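PDB 7BVC: integral membrane indolylacetylinositol arabinosyltransferase EmbB, which probably transfers arabinose units, building up the arabinan of the mycobacterial cell-wall arabinogalactan as a membrane-bound glycosyltransferase. Local coordinates for residues V958-M970 and G975-A987. Residues are numbered along the deposited sequence; the frame is centred on the assembly and turned at random.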
loop_
_atom_site.group_PDB
_atom_site.type_symbol
_atom_site.label_atom_id
_atom_site.label_comp_id
_atom_site.label_asym_id
_atom_site.label_seq_id
_atom_site.Cartn_x
_atom_site.Cartn_y
_atom_site.Cartn_z
ATOM N N VAL B 958 -23.513 -30.103 -6.491
ATOM C CA VAL B 958 -23.497 -29.541 -5.144
ATOM C C VAL B 958 -24.910 -29.338 -4.618
ATOM O O VAL B 958 -25.184 -29.586 -3.442
ATOM C CB VAL B 958 -22.689 -28.228 -5.128
ATOM C CG1 VAL B 958 -23.040 -27.393 -3.908
ATOM C CG2 VAL B 958 -21.204 -28.521 -5.155
ATOM N N GLN B 959 -25.830 -28.896 -5.478
ATOM C CA GLN B 959 -27.227 -28.764 -5.087
ATOM C C GLN B 959 -27.834 -30.101 -4.682
ATOM O O GLN B 959 -28.796 -30.125 -3.908
ATOM C CB GLN B 959 -28.025 -28.142 -6.235
ATOM C CG GLN B 959 -29.510 -27.946 -5.973
ATOM C CD GLN B 959 -29.785 -26.982 -4.839
ATOM O OE1 GLN B 959 -30.512 -27.302 -3.900
ATOM N NE2 GLN B 959 -29.201 -25.794 -4.919
ATOM N N GLU B 960 -27.281 -31.210 -5.166
ATOM C CA GLU B 960 -27.762 -32.541 -4.818
ATOM C C GLU B 960 -27.061 -33.122 -3.599
ATOM O O GLU B 960 -27.719 -33.712 -2.736
ATOM C CB GLU B 960 -27.592 -33.493 -6.004
ATOM C CG GLU B 960 -28.145 -34.884 -5.758
ATOM C CD GLU B 960 -28.013 -35.785 -6.966
ATOM O OE1 GLU B 960 -27.469 -35.327 -7.992
ATOM O OE2 GLU B 960 -28.454 -36.951 -6.890
ATOM N N TYR B 961 -25.739 -32.975 -3.507
ATOM C CA TYR B 961 -25.026 -33.422 -2.315
ATOM C C TYR B 961 -25.410 -32.577 -1.108
ATOM O O TYR B 961 -25.955 -33.087 -0.123
ATOM C CB TYR B 961 -23.517 -33.368 -2.561
ATOM C CG TYR B 961 -22.683 -33.946 -1.444
ATOM C CD1 TYR B 961 -22.946 -35.210 -0.936
ATOM C CD2 TYR B 961 -21.629 -33.229 -0.897
ATOM C CE1 TYR B 961 -22.185 -35.742 0.083
ATOM C CE2 TYR B 961 -20.862 -33.751 0.122
ATOM C CZ TYR B 961 -21.143 -35.008 0.609
ATOM O OH TYR B 961 -20.381 -35.533 1.625
ATOM N N VAL B 962 -25.137 -31.277 -1.172
ATOM C CA VAL B 962 -25.590 -30.334 -0.156
ATOM C C VAL B 962 -27.000 -29.892 -0.532
ATOM O O VAL B 962 -27.197 -29.217 -1.544
ATOM C CB VAL B 962 -24.647 -29.133 -0.042
ATOM C CG1 VAL B 962 -24.952 -28.337 1.209
ATOM C CG2 VAL B 962 -23.201 -29.592 -0.052
ATOM N N GLY B 963 -27.982 -30.266 0.280
ATOM C CA GLY B 963 -29.354 -29.902 -0.015
ATOM C C GLY B 963 -29.640 -28.436 0.223
ATOM O O GLY B 963 -28.729 -27.604 0.196
ATOM N N SER B 964 -30.907 -28.101 0.456
ATOM C CA SER B 964 -31.310 -26.736 0.773
ATOM C C SER B 964 -31.867 -26.645 2.188
ATOM O O SER B 964 -32.646 -25.744 2.501
ATOM C CB SER B 964 -32.327 -26.221 -0.244
ATOM O OG SER B 964 -33.541 -26.947 -0.162
ATOM N N ASP B 965 -31.472 -27.576 3.050
ATOM C CA ASP B 965 -31.944 -27.637 4.429
ATOM C C ASP B 965 -30.821 -27.560 5.451
ATOM O O ASP B 965 -30.990 -26.923 6.493
ATOM C CB ASP B 965 -32.742 -28.928 4.652
ATOM C CG ASP B 965 -34.089 -28.908 3.960
ATOM O OD1 ASP B 965 -34.409 -27.896 3.304
ATOM O OD2 ASP B 965 -34.829 -29.906 4.072
ATOM N N GLN B 966 -29.687 -28.196 5.183
ATOM C CA GLN B 966 -28.592 -28.198 6.142
ATOM C C GLN B 966 -27.980 -26.804 6.255
ATOM O O GLN B 966 -27.818 -26.112 5.244
ATOM C CB GLN B 966 -27.520 -29.201 5.725
ATOM C CG GLN B 966 -28.064 -30.557 5.318
ATOM C CD GLN B 966 -26.987 -31.465 4.765
ATOM O OE1 GLN B 966 -25.878 -31.023 4.473
ATOM N NE2 GLN B 966 -27.308 -32.744 4.620
ATOM N N PRO B 967 -27.633 -26.363 7.462
ATOM C CA PRO B 967 -26.975 -25.059 7.607
ATOM C C PRO B 967 -25.570 -25.087 7.026
ATOM O O PRO B 967 -24.834 -26.064 7.177
ATOM C CB PRO B 967 -26.953 -24.835 9.122
ATOM C CG PRO B 967 -27.072 -26.195 9.710
ATOM C CD PRO B 967 -27.912 -26.992 8.764
ATOM N N VAL B 968 -25.203 -23.998 6.358
ATOM C CA VAL B 968 -23.931 -23.888 5.656
ATOM C C VAL B 968 -23.305 -22.542 5.991
ATOM O O VAL B 968 -23.983 -21.510 5.967
ATOM C CB VAL B 968 -24.121 -24.039 4.131
ATOM C CG1 VAL B 968 -22.950 -23.443 3.375
ATOM C CG2 VAL B 968 -24.304 -25.500 3.764
ATOM N N LEU B 969 -22.011 -22.552 6.310
ATOM C CA LEU B 969 -21.267 -21.326 6.570
ATOM C C LEU B 969 -20.690 -20.830 5.249
ATOM O O LEU B 969 -19.710 -21.384 4.742
ATOM C CB LEU B 969 -20.166 -21.571 7.598
ATOM C CG LEU B 969 -19.624 -20.369 8.375
ATOM C CD1 LEU B 969 -19.082 -20.821 9.714
ATOM C CD2 LEU B 969 -18.546 -19.642 7.594
ATOM N N MET B 970 -21.301 -19.796 4.688
ATOM C CA MET B 970 -20.842 -19.200 3.442
ATOM C C MET B 970 -20.026 -17.958 3.762
ATOM O O MET B 970 -20.451 -17.126 4.568
ATOM C CB MET B 970 -22.023 -18.839 2.542
ATOM C CG MET B 970 -22.600 -20.012 1.776
ATOM S SD MET B 970 -24.090 -19.576 0.865
ATOM C CE MET B 970 -25.345 -19.908 2.091
ATOM N N GLY B 975 -22.413 -15.292 -1.864
ATOM C CA GLY B 975 -23.792 -15.211 -1.425
ATOM C C GLY B 975 -24.812 -15.196 -2.541
ATOM O O GLY B 975 -25.922 -15.713 -2.382
ATOM N N LEU B 976 -24.448 -14.609 -3.677
ATOM C CA LEU B 976 -25.345 -14.527 -4.820
ATOM C C LEU B 976 -25.174 -15.685 -5.788
ATOM O O LEU B 976 -26.057 -15.913 -6.620
ATOM C CB LEU B 976 -25.137 -13.205 -5.567
ATOM C CG LEU B 976 -26.020 -12.029 -5.153
ATOM C CD1 LEU B 976 -25.914 -10.908 -6.169
ATOM C CD2 LEU B 976 -27.462 -12.467 -4.995
ATOM N N ALA B 977 -24.062 -16.415 -5.702
ATOM C CA ALA B 977 -23.874 -17.600 -6.522
ATOM C C ALA B 977 -24.553 -18.825 -5.930
ATOM O O ALA B 977 -24.772 -19.802 -6.651
ATOM C CB ALA B 977 -22.383 -17.877 -6.714
ATOM N N PHE B 978 -24.882 -18.798 -4.642
ATOM C CA PHE B 978 -25.553 -19.904 -3.960
ATOM C C PHE B 978 -26.805 -19.375 -3.273
ATOM O O PHE B 978 -26.836 -19.214 -2.048
ATOM C CB PHE B 978 -24.617 -20.573 -2.955
ATOM C CG PHE B 978 -23.393 -21.179 -3.575
ATOM C CD1 PHE B 978 -23.411 -22.478 -4.046
ATOM C CD2 PHE B 978 -22.224 -20.451 -3.684
ATOM C CE1 PHE B 978 -22.287 -23.037 -4.616
ATOM C CE2 PHE B 978 -21.098 -21.005 -4.254
ATOM C CZ PHE B 978 -21.130 -22.299 -4.719
ATOM N N PRO B 979 -27.859 -19.091 -4.036
ATOM C CA PRO B 979 -29.089 -18.540 -3.449
ATOM C C PRO B 979 -30.077 -19.574 -2.929
ATOM O O PRO B 979 -31.175 -19.189 -2.522
ATOM C CB PRO B 979 -29.694 -17.780 -4.635
ATOM C CG PRO B 979 -29.317 -18.610 -5.807
ATOM C CD PRO B 979 -27.959 -19.200 -5.502
ATOM N N CYS B 980 -29.729 -20.861 -2.928
ATOM C CA CYS B 980 -30.633 -21.895 -2.448
ATOM C C CYS B 980 -30.182 -22.546 -1.153
ATOM O O CYS B 980 -31.017 -23.116 -0.447
ATOM C CB CYS B 980 -30.812 -22.984 -3.516
ATOM S SG CYS B 980 -32.095 -22.621 -4.736
ATOM N N GLN B 981 -28.896 -22.479 -0.824
ATOM C CA GLN B 981 -28.420 -23.032 0.434
ATOM C C GLN B 981 -28.864 -22.153 1.596
ATOM O O GLN B 981 -29.085 -20.948 1.445
ATOM C CB GLN B 981 -26.899 -23.163 0.421
ATOM C CG GLN B 981 -26.307 -23.385 -0.962
ATOM C CD GLN B 981 -26.802 -24.659 -1.612
ATOM O OE1 GLN B 981 -27.034 -25.660 -0.941
ATOM N NE2 GLN B 981 -26.966 -24.626 -2.929
ATOM N N GLN B 982 -28.994 -22.767 2.765
ATOM C CA GLN B 982 -29.490 -22.009 3.906
ATOM C C GLN B 982 -28.335 -21.576 4.788
ATOM O O GLN B 982 -27.464 -22.398 5.105
ATOM C CB GLN B 982 -30.473 -22.845 4.718
ATOM C CG GLN B 982 -31.419 -22.014 5.565
ATOM C CD GLN B 982 -31.905 -22.757 6.787
ATOM O OE1 GLN B 982 -31.325 -23.766 7.187
ATOM N NE2 GLN B 982 -32.978 -22.261 7.391
ATOM N N PRO B 983 -28.286 -20.313 5.209
ATOM C CA PRO B 983 -27.185 -19.867 6.070
ATOM C C PRO B 983 -27.297 -20.411 7.483
ATOM O O PRO B 983 -28.225 -21.157 7.807
ATOM C CB PRO B 983 -27.321 -18.342 6.044
ATOM C CG PRO B 983 -28.765 -18.109 5.801
ATOM C CD PRO B 983 -29.219 -19.217 4.895
ATOM N N MET B 984 -26.350 -20.033 8.334
ATOM C CA MET B 984 -26.308 -20.476 9.724
ATOM C C MET B 984 -27.013 -19.419 10.569
ATOM O O MET B 984 -26.433 -18.384 10.901
ATOM C CB MET B 984 -24.866 -20.697 10.163
ATOM C CG MET B 984 -24.703 -21.180 11.583
ATOM S SD MET B 984 -22.966 -21.286 12.047
ATOM C CE MET B 984 -22.416 -19.622 11.697
ATOM N N LEU B 985 -28.271 -19.685 10.913
ATOM C CA LEU B 985 -29.082 -18.722 11.637
ATOM C C LEU B 985 -28.621 -18.610 13.088
ATOM O O LEU B 985 -27.886 -19.454 13.608
ATOM C CB LEU B 985 -30.556 -19.117 11.588
ATOM C CG LEU B 985 -31.214 -19.215 10.212
ATOM C CD1 LEU B 985 -32.638 -19.719 10.343
ATOM C CD2 LEU B 985 -31.188 -17.871 9.514
ATOM N N HIS B 986 -29.073 -17.545 13.746
ATOM C CA HIS B 986 -28.799 -17.334 15.158
ATOM C C HIS B 986 -29.965 -16.582 15.776
ATOM O O HIS B 986 -30.597 -15.747 15.124
ATOM C CB HIS B 986 -27.488 -16.566 15.374
ATOM C CG HIS B 986 -27.597 -15.093 15.134
ATOM N ND1 HIS B 986 -27.383 -14.522 13.900
ATOM C CD2 HIS B 986 -27.882 -14.072 15.977
ATOM C CE1 HIS B 986 -27.539 -13.214 13.988
ATOM N NE2 HIS B 986 -27.842 -12.914 15.238
ATOM N N ALA B 987 -30.248 -16.890 17.038
ATOM C CA ALA B 987 -31.344 -16.249 17.752
ATOM C C ALA B 987 -31.076 -16.350 19.244
ATOM O O ALA B 987 -30.671 -17.411 19.728
ATOM C CB ALA B 987 -32.688 -16.895 17.406
#
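Gln981 reaches into the hollow of segment 958-970 where helix 958-961 unwinds through Val962 and Gly963. Bent at chi2, its side chain curls toward the helix end, passing Val962 at about a right angle, and its amide end crosses that of Gln959 at a slant, the two planes 37° apart. Beside this pair, the carbonyl oxygen of Cys980 lies 3.4 Å from CB of Ser964. Met970 fills the complementary hollow in 975-987: a bend at chi3 (-90°) sets its CE 4.0 Å from CB of Gln981, while SD sits 4.0 Å from CB of Phe978. The Phe978 ring extends toward Val958, whose CG1 approaches obliquely at 4.5 Å from CE1. All this lies in the C-terminal domain, where 968-970 is an outermost strand of a mixed sheet, parallel to strand 996-999; the returning segment 975-987 packs against it, and the short link between the two segments carries Trp972, which lines the ethambutol pocket. One backbone hydrogen bond joins the two segments, Val968 N to Gln982 O, 3.0 Å long but bent at the hydrogen (140°). Helix 287-294 touches Met970 through Gln291, and its Arg294 hydrogen-bonds to the carbonyl oxygen of Gln981. At the far end Leu969 and Met984 run side by side, CD1 meeting CE at 4.1 Å.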